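Local coordinates for protein glutathione S-transferase (Natrialba magadii ATCC 43099, PDB 6GZF) that probably acts as a xi-class glutathione transferase of a haloalkaliphilic archaeon, the class that includes glutathionyl-hydroquinone reductases, at residues A[270-280]-A[316-324]. Numbering follows the deposited sequence.
Sequences NLWPYLRDLYQ and LDFEAPHSR
Trp-272, at the start of helix 271-279, brings CZ3 of its six-membered ring to CE1 of Phe-318 (3.8 Å), and its CH2 meets CD2 of Leu-316. A residue on, Pro-273 packs its CB against Arg-324 CD (3.7 Å). Leu-275 CD2 reaches the edge of the Phe-318 ring. Arg-276 bends at chi3 (-76°) to bring NH1 to Ala-320 O, a nearly straight bond (169°) with the acceptor in the guanidinium plane. Asp-277 lays CB over the His-322 ring in a CH-pi contact, while its OD2 is bridged by a water to Arg-324 NE and salt-bridged to Arg-229; Arg-324 NH2 donates to Leu-225 O. Tyr-279 and Phe-318 form an offset stack, centroids 4.6 Å apart, with Phe-318 CB over the centre of the tyrosine ring. Just past the helix, Gln-280 NE2 donates to Phe-318 O (2.6 Å), on a lone pair, and to Ala-320 O (3.0 Å), on the opposite face of that carbonyl from Arg-276. With an alanine here both amide bonds go, and the turn would probably be held less firmly to the helix end. The arrangement is a C-terminal tail, with a type I turn at Asp-317 to Ala-320, wrapped over a helix of the all-helical GST C-terminal domain.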
loop_
_atom_site.group_PDB
_atom_site.type_symbol
_atom_site.label_atom_id
_atom_site.label_comp_id
_atom_site.label_asym_id
_atom_site.label_seq_id
_atom_site.Cartn_x
_atom_site.Cartn_y
_atom_site.Cartn_z
ATOM N N ASN A 270 -1.237 2.372 -22.066
ATOM C CA ASN A 270 -0.132 2.935 -22.832
ATOM C C ASN A 270 1.107 3.276 -22.003
ATOM O O ASN A 270 2.220 3.264 -22.526
ATOM C CB ASN A 270 -0.608 4.183 -23.577
ATOM C CG ASN A 270 -1.810 3.908 -24.461
ATOM O OD1 ASN A 270 -2.790 4.653 -24.446
ATOM N ND2 ASN A 270 -1.743 2.831 -25.233
ATOM N N LEU A 271 0.920 3.579 -20.723
ATOM C CA LEU A 271 2.042 3.947 -19.861
ATOM C C LEU A 271 2.940 2.754 -19.545
ATOM O O LEU A 271 4.158 2.896 -19.431
ATOM C CB LEU A 271 1.538 4.574 -18.560
ATOM C CG LEU A 271 0.900 5.959 -18.661
ATOM C CD1 LEU A 271 0.362 6.400 -17.308
ATOM C CD2 LEU A 271 1.901 6.971 -19.197
ATOM N N TRP A 272 2.334 1.581 -19.400
ATOM C CA TRP A 272 3.083 0.366 -19.084
ATOM C C TRP A 272 3.960 -0.128 -20.243
ATOM O O TRP A 272 5.112 -0.495 -20.017
ATOM C CB TRP A 272 2.124 -0.740 -18.628
ATOM C CG TRP A 272 2.768 -2.087 -18.394
ATOM C CD1 TRP A 272 2.315 -3.293 -18.847
ATOM C CD2 TRP A 272 3.964 -2.364 -17.648
ATOM N NE1 TRP A 272 3.152 -4.300 -18.434
ATOM C CE2 TRP A 272 4.171 -3.758 -17.699
ATOM C CE3 TRP A 272 4.880 -1.572 -16.946
ATOM C CZ2 TRP A 272 5.255 -4.375 -17.077
ATOM C CZ3 TRP A 272 5.955 -2.188 -16.330
ATOM C CH2 TRP A 272 6.133 -3.576 -16.399
ATOM N N PRO A 273 3.431 -0.151 -21.486
ATOM C CA PRO A 273 4.357 -0.481 -22.577
ATOM C C PRO A 273 5.399 0.617 -22.778
ATOM O O PRO A 273 6.515 0.345 -23.217
ATOM C CB PRO A 273 3.441 -0.597 -23.800
ATOM C CG PRO A 273 2.075 -0.821 -23.244
ATOM C CD PRO A 273 2.040 -0.055 -21.965
ATOM N N TYR A 274 5.016 1.849 -22.457
ATOM C CA TYR A 274 5.920 2.991 -22.510
ATOM C C TYR A 274 7.076 2.808 -21.533
ATOM O O TYR A 274 8.233 3.058 -21.872
ATOM C CB TYR A 274 5.148 4.278 -22.205
ATOM C CG TYR A 274 5.993 5.513 -21.994
ATOM C CD1 TYR A 274 6.513 6.217 -23.072
ATOM C CD2 TYR A 274 6.240 5.997 -20.715
ATOM C CE1 TYR A 274 7.274 7.355 -22.882
ATOM C CE2 TYR A 274 6.998 7.133 -20.515
ATOM C CZ TYR A 274 7.512 7.808 -21.601
ATOM O OH TYR A 274 8.269 8.939 -21.403
ATOM N N LEU A 275 6.753 2.363 -20.324
ATOM C CA LEU A 275 7.756 2.111 -19.296
ATOM C C LEU A 275 8.669 0.955 -19.692
ATOM O O LEU A 275 9.873 0.987 -19.436
ATOM C CB LEU A 275 7.081 1.821 -17.954
ATOM C CG LEU A 275 7.986 1.447 -16.778
ATOM C CD1 LEU A 275 8.982 2.557 -16.492
ATOM C CD2 LEU A 275 7.153 1.142 -15.543
ATOM N N ARG A 276 8.090 -0.067 -20.314
ATOM C CA ARG A 276 8.869 -1.191 -20.816
ATOM C C ARG A 276 9.750 -0.754 -21.981
ATOM O O ARG A 276 10.862 -1.252 -22.151
ATOM C CB ARG A 276 7.953 -2.342 -21.244
ATOM C CG ARG A 276 7.509 -3.237 -20.096
ATOM C CD ARG A 276 6.613 -4.369 -20.577
ATOM N NE ARG A 276 5.261 -3.914 -20.887
ATOM C CZ ARG A 276 4.631 -4.159 -22.032
ATOM N NH1 ARG A 276 5.231 -4.858 -22.986
ATOM N NH2 ARG A 276 3.400 -3.706 -22.222
ATOM N N ASP A 277 9.252 0.187 -22.776
ATOM C CA ASP A 277 10.004 0.703 -23.914
ATOM C C ASP A 277 11.216 1.506 -23.448
ATOM O O ASP A 277 12.256 1.511 -24.106
ATOM C CB ASP A 277 9.104 1.563 -24.802
ATOM C CG ASP A 277 9.738 1.881 -26.142
ATOM O OD1 ASP A 277 10.735 1.221 -26.504
ATOM O OD2 ASP A 277 9.235 2.790 -26.838
ATOM N N LEU A 278 11.078 2.178 -22.309
ATOM C CA LEU A 278 12.171 2.973 -21.754
ATOM C C LEU A 278 13.189 2.097 -21.033
ATOM O O LEU A 278 14.396 2.278 -21.187
ATOM C CB LEU A 278 11.634 4.034 -20.795
ATOM C CG LEU A 278 10.683 5.079 -21.376
ATOM C CD1 LEU A 278 10.332 6.117 -20.324
ATOM C CD2 LEU A 278 11.294 5.735 -22.598
ATOM N N TYR A 279 12.687 1.151 -20.243
ATOM C CA TYR A 279 13.532 0.234 -19.483
ATOM C C TYR A 279 14.468 -0.549 -20.398
ATOM O O TYR A 279 15.608 -0.843 -20.033
ATOM C CB TYR A 279 12.660 -0.727 -18.667
ATOM C CG TYR A 279 13.420 -1.644 -17.729
ATOM C CD1 TYR A 279 13.957 -2.846 -18.178
ATOM C CD2 TYR A 279 13.582 -1.317 -16.387
ATOM C CE1 TYR A 279 14.643 -3.688 -17.322
ATOM C CE2 TYR A 279 14.267 -2.155 -15.523
ATOM C CZ TYR A 279 14.794 -3.338 -15.997
ATOM O OH TYR A 279 15.475 -4.172 -15.141
ATOM N N GLN A 280 13.983 -0.875 -21.591
ATOM C CA GLN A 280 14.730 -1.711 -22.524
ATOM C C GLN A 280 15.610 -0.897 -23.468
ATOM O O GLN A 280 16.336 -1.463 -24.285
ATOM C CB GLN A 280 13.768 -2.587 -23.326
ATOM C CG GLN A 280 12.973 -3.555 -22.463
ATOM C CD GLN A 280 11.840 -4.216 -23.218
ATOM O OE1 GLN A 280 11.794 -4.177 -24.448
ATOM N NE2 GLN A 280 10.914 -4.825 -22.485
ATOM N N LEU A 316 6.980 -7.892 -11.866
ATOM C CA LEU A 316 6.955 -7.048 -13.054
ATOM C C LEU A 316 7.936 -7.510 -14.124
ATOM O O LEU A 316 9.148 -7.521 -13.909
ATOM C CB LEU A 316 7.255 -5.597 -12.674
ATOM C CG LEU A 316 6.112 -4.834 -12.001
ATOM C CD1 LEU A 316 6.567 -3.444 -11.589
ATOM C CD2 LEU A 316 4.909 -4.755 -12.926
ATOM N N ASP A 317 7.401 -7.885 -15.281
ATOM C CA ASP A 317 8.230 -8.279 -16.410
ATOM C C ASP A 317 8.566 -7.064 -17.264
ATOM O O ASP A 317 7.914 -6.807 -18.277
ATOM C CB ASP A 317 7.527 -9.346 -17.251
ATOM C CG ASP A 317 8.472 -10.064 -18.195
ATOM O OD1 ASP A 317 9.698 -10.024 -17.957
ATOM O OD2 ASP A 317 7.989 -10.672 -19.173
ATOM N N PHE A 318 9.577 -6.312 -16.843
ATOM C CA PHE A 318 10.033 -5.147 -17.591
ATOM C C PHE A 318 10.542 -5.551 -18.969
ATOM O O PHE A 318 10.472 -4.775 -19.923
ATOM C CB PHE A 318 11.137 -4.411 -16.828
ATOM C CG PHE A 318 10.650 -3.647 -15.629
ATOM C CD1 PHE A 318 9.822 -2.548 -15.780
ATOM C CD2 PHE A 318 11.034 -4.020 -14.351
ATOM C CE1 PHE A 318 9.379 -1.839 -14.679
ATOM C CE2 PHE A 318 10.594 -3.316 -13.245
ATOM C CZ PHE A 318 9.766 -2.225 -13.409
ATOM N N GLU A 319 11.053 -6.774 -19.063
ATOM C CA GLU A 319 11.642 -7.267 -20.302
ATOM C C GLU A 319 10.592 -7.852 -21.244
ATOM O O GLU A 319 10.931 -8.459 -22.260
ATOM C CB GLU A 319 12.713 -8.317 -19.996
ATOM C CG GLU A 319 13.759 -7.864 -18.985
ATOM C CD GLU A 319 14.866 -7.029 -19.605
ATOM O OE1 GLU A 319 14.681 -6.517 -20.729
ATOM O OE2 GLU A 319 15.927 -6.884 -18.962
ATOM N N ALA A 320 9.319 -7.672 -20.902
ATOM C CA ALA A 320 8.229 -8.132 -21.757
ATOM C C ALA A 320 8.139 -7.270 -23.013
ATOM O O ALA A 320 8.251 -6.047 -22.939
ATOM C CB ALA A 320 6.909 -8.115 -21.002
ATOM N N PRO A 321 7.945 -7.914 -24.174
ATOM C CA PRO A 321 7.900 -7.244 -25.479
ATOM C C PRO A 321 6.827 -6.162 -25.584
ATOM O O PRO A 321 5.766 -6.268 -24.969
ATOM C CB PRO A 321 7.593 -8.391 -26.448
ATOM C CG PRO A 321 8.109 -9.605 -25.765
ATOM C CD PRO A 321 7.840 -9.378 -24.306
ATOM N N HIS A 322 7.122 -5.128 -26.364
ATOM C CA HIS A 322 6.154 -4.083 -26.666
ATOM C C HIS A 322 5.997 -3.958 -28.177
ATOM O O HIS A 322 6.580 -4.735 -28.934
ATOM C CB HIS A 322 6.585 -2.746 -26.057
ATOM C CG HIS A 322 7.922 -2.268 -26.533
ATOM N ND1 HIS A 322 8.104 -1.666 -27.759
ATOM C CD2 HIS A 322 9.141 -2.303 -25.946
ATOM C CE1 HIS A 322 9.378 -1.352 -27.908
ATOM N NE2 HIS A 322 10.029 -1.727 -26.823
ATOM N N SER A 323 5.209 -2.983 -28.615
ATOM C CA SER A 323 4.998 -2.758 -30.040
ATOM C C SER A 323 4.964 -1.268 -30.351
ATOM O O SER A 323 4.353 -0.839 -31.330
ATOM C CB SER A 323 3.700 -3.422 -30.504
ATOM O OG SER A 323 3.631 -4.767 -30.062
ATOM N N ARG A 324 5.630 -0.483 -29.512
ATOM C CA ARG A 324 5.605 0.967 -29.647
ATOM C C ARG A 324 6.690 1.468 -30.595
ATOM O O ARG A 324 6.863 2.673 -30.769
ATOM C CB ARG A 324 5.744 1.629 -28.277
ATOM C CG ARG A 324 4.599 1.295 -27.334
ATOM C CD ARG A 324 4.735 2.010 -26.004
ATOM N NE ARG A 324 4.632 3.458 -26.151
ATOM C CZ ARG A 324 3.483 4.127 -26.179
ATOM N NH1 ARG A 324 2.333 3.475 -26.076
ATOM N NH2 ARG A 324 3.483 5.446 -26.315
HETATM O O HOH W 1 7.122 4.275 -25.720
#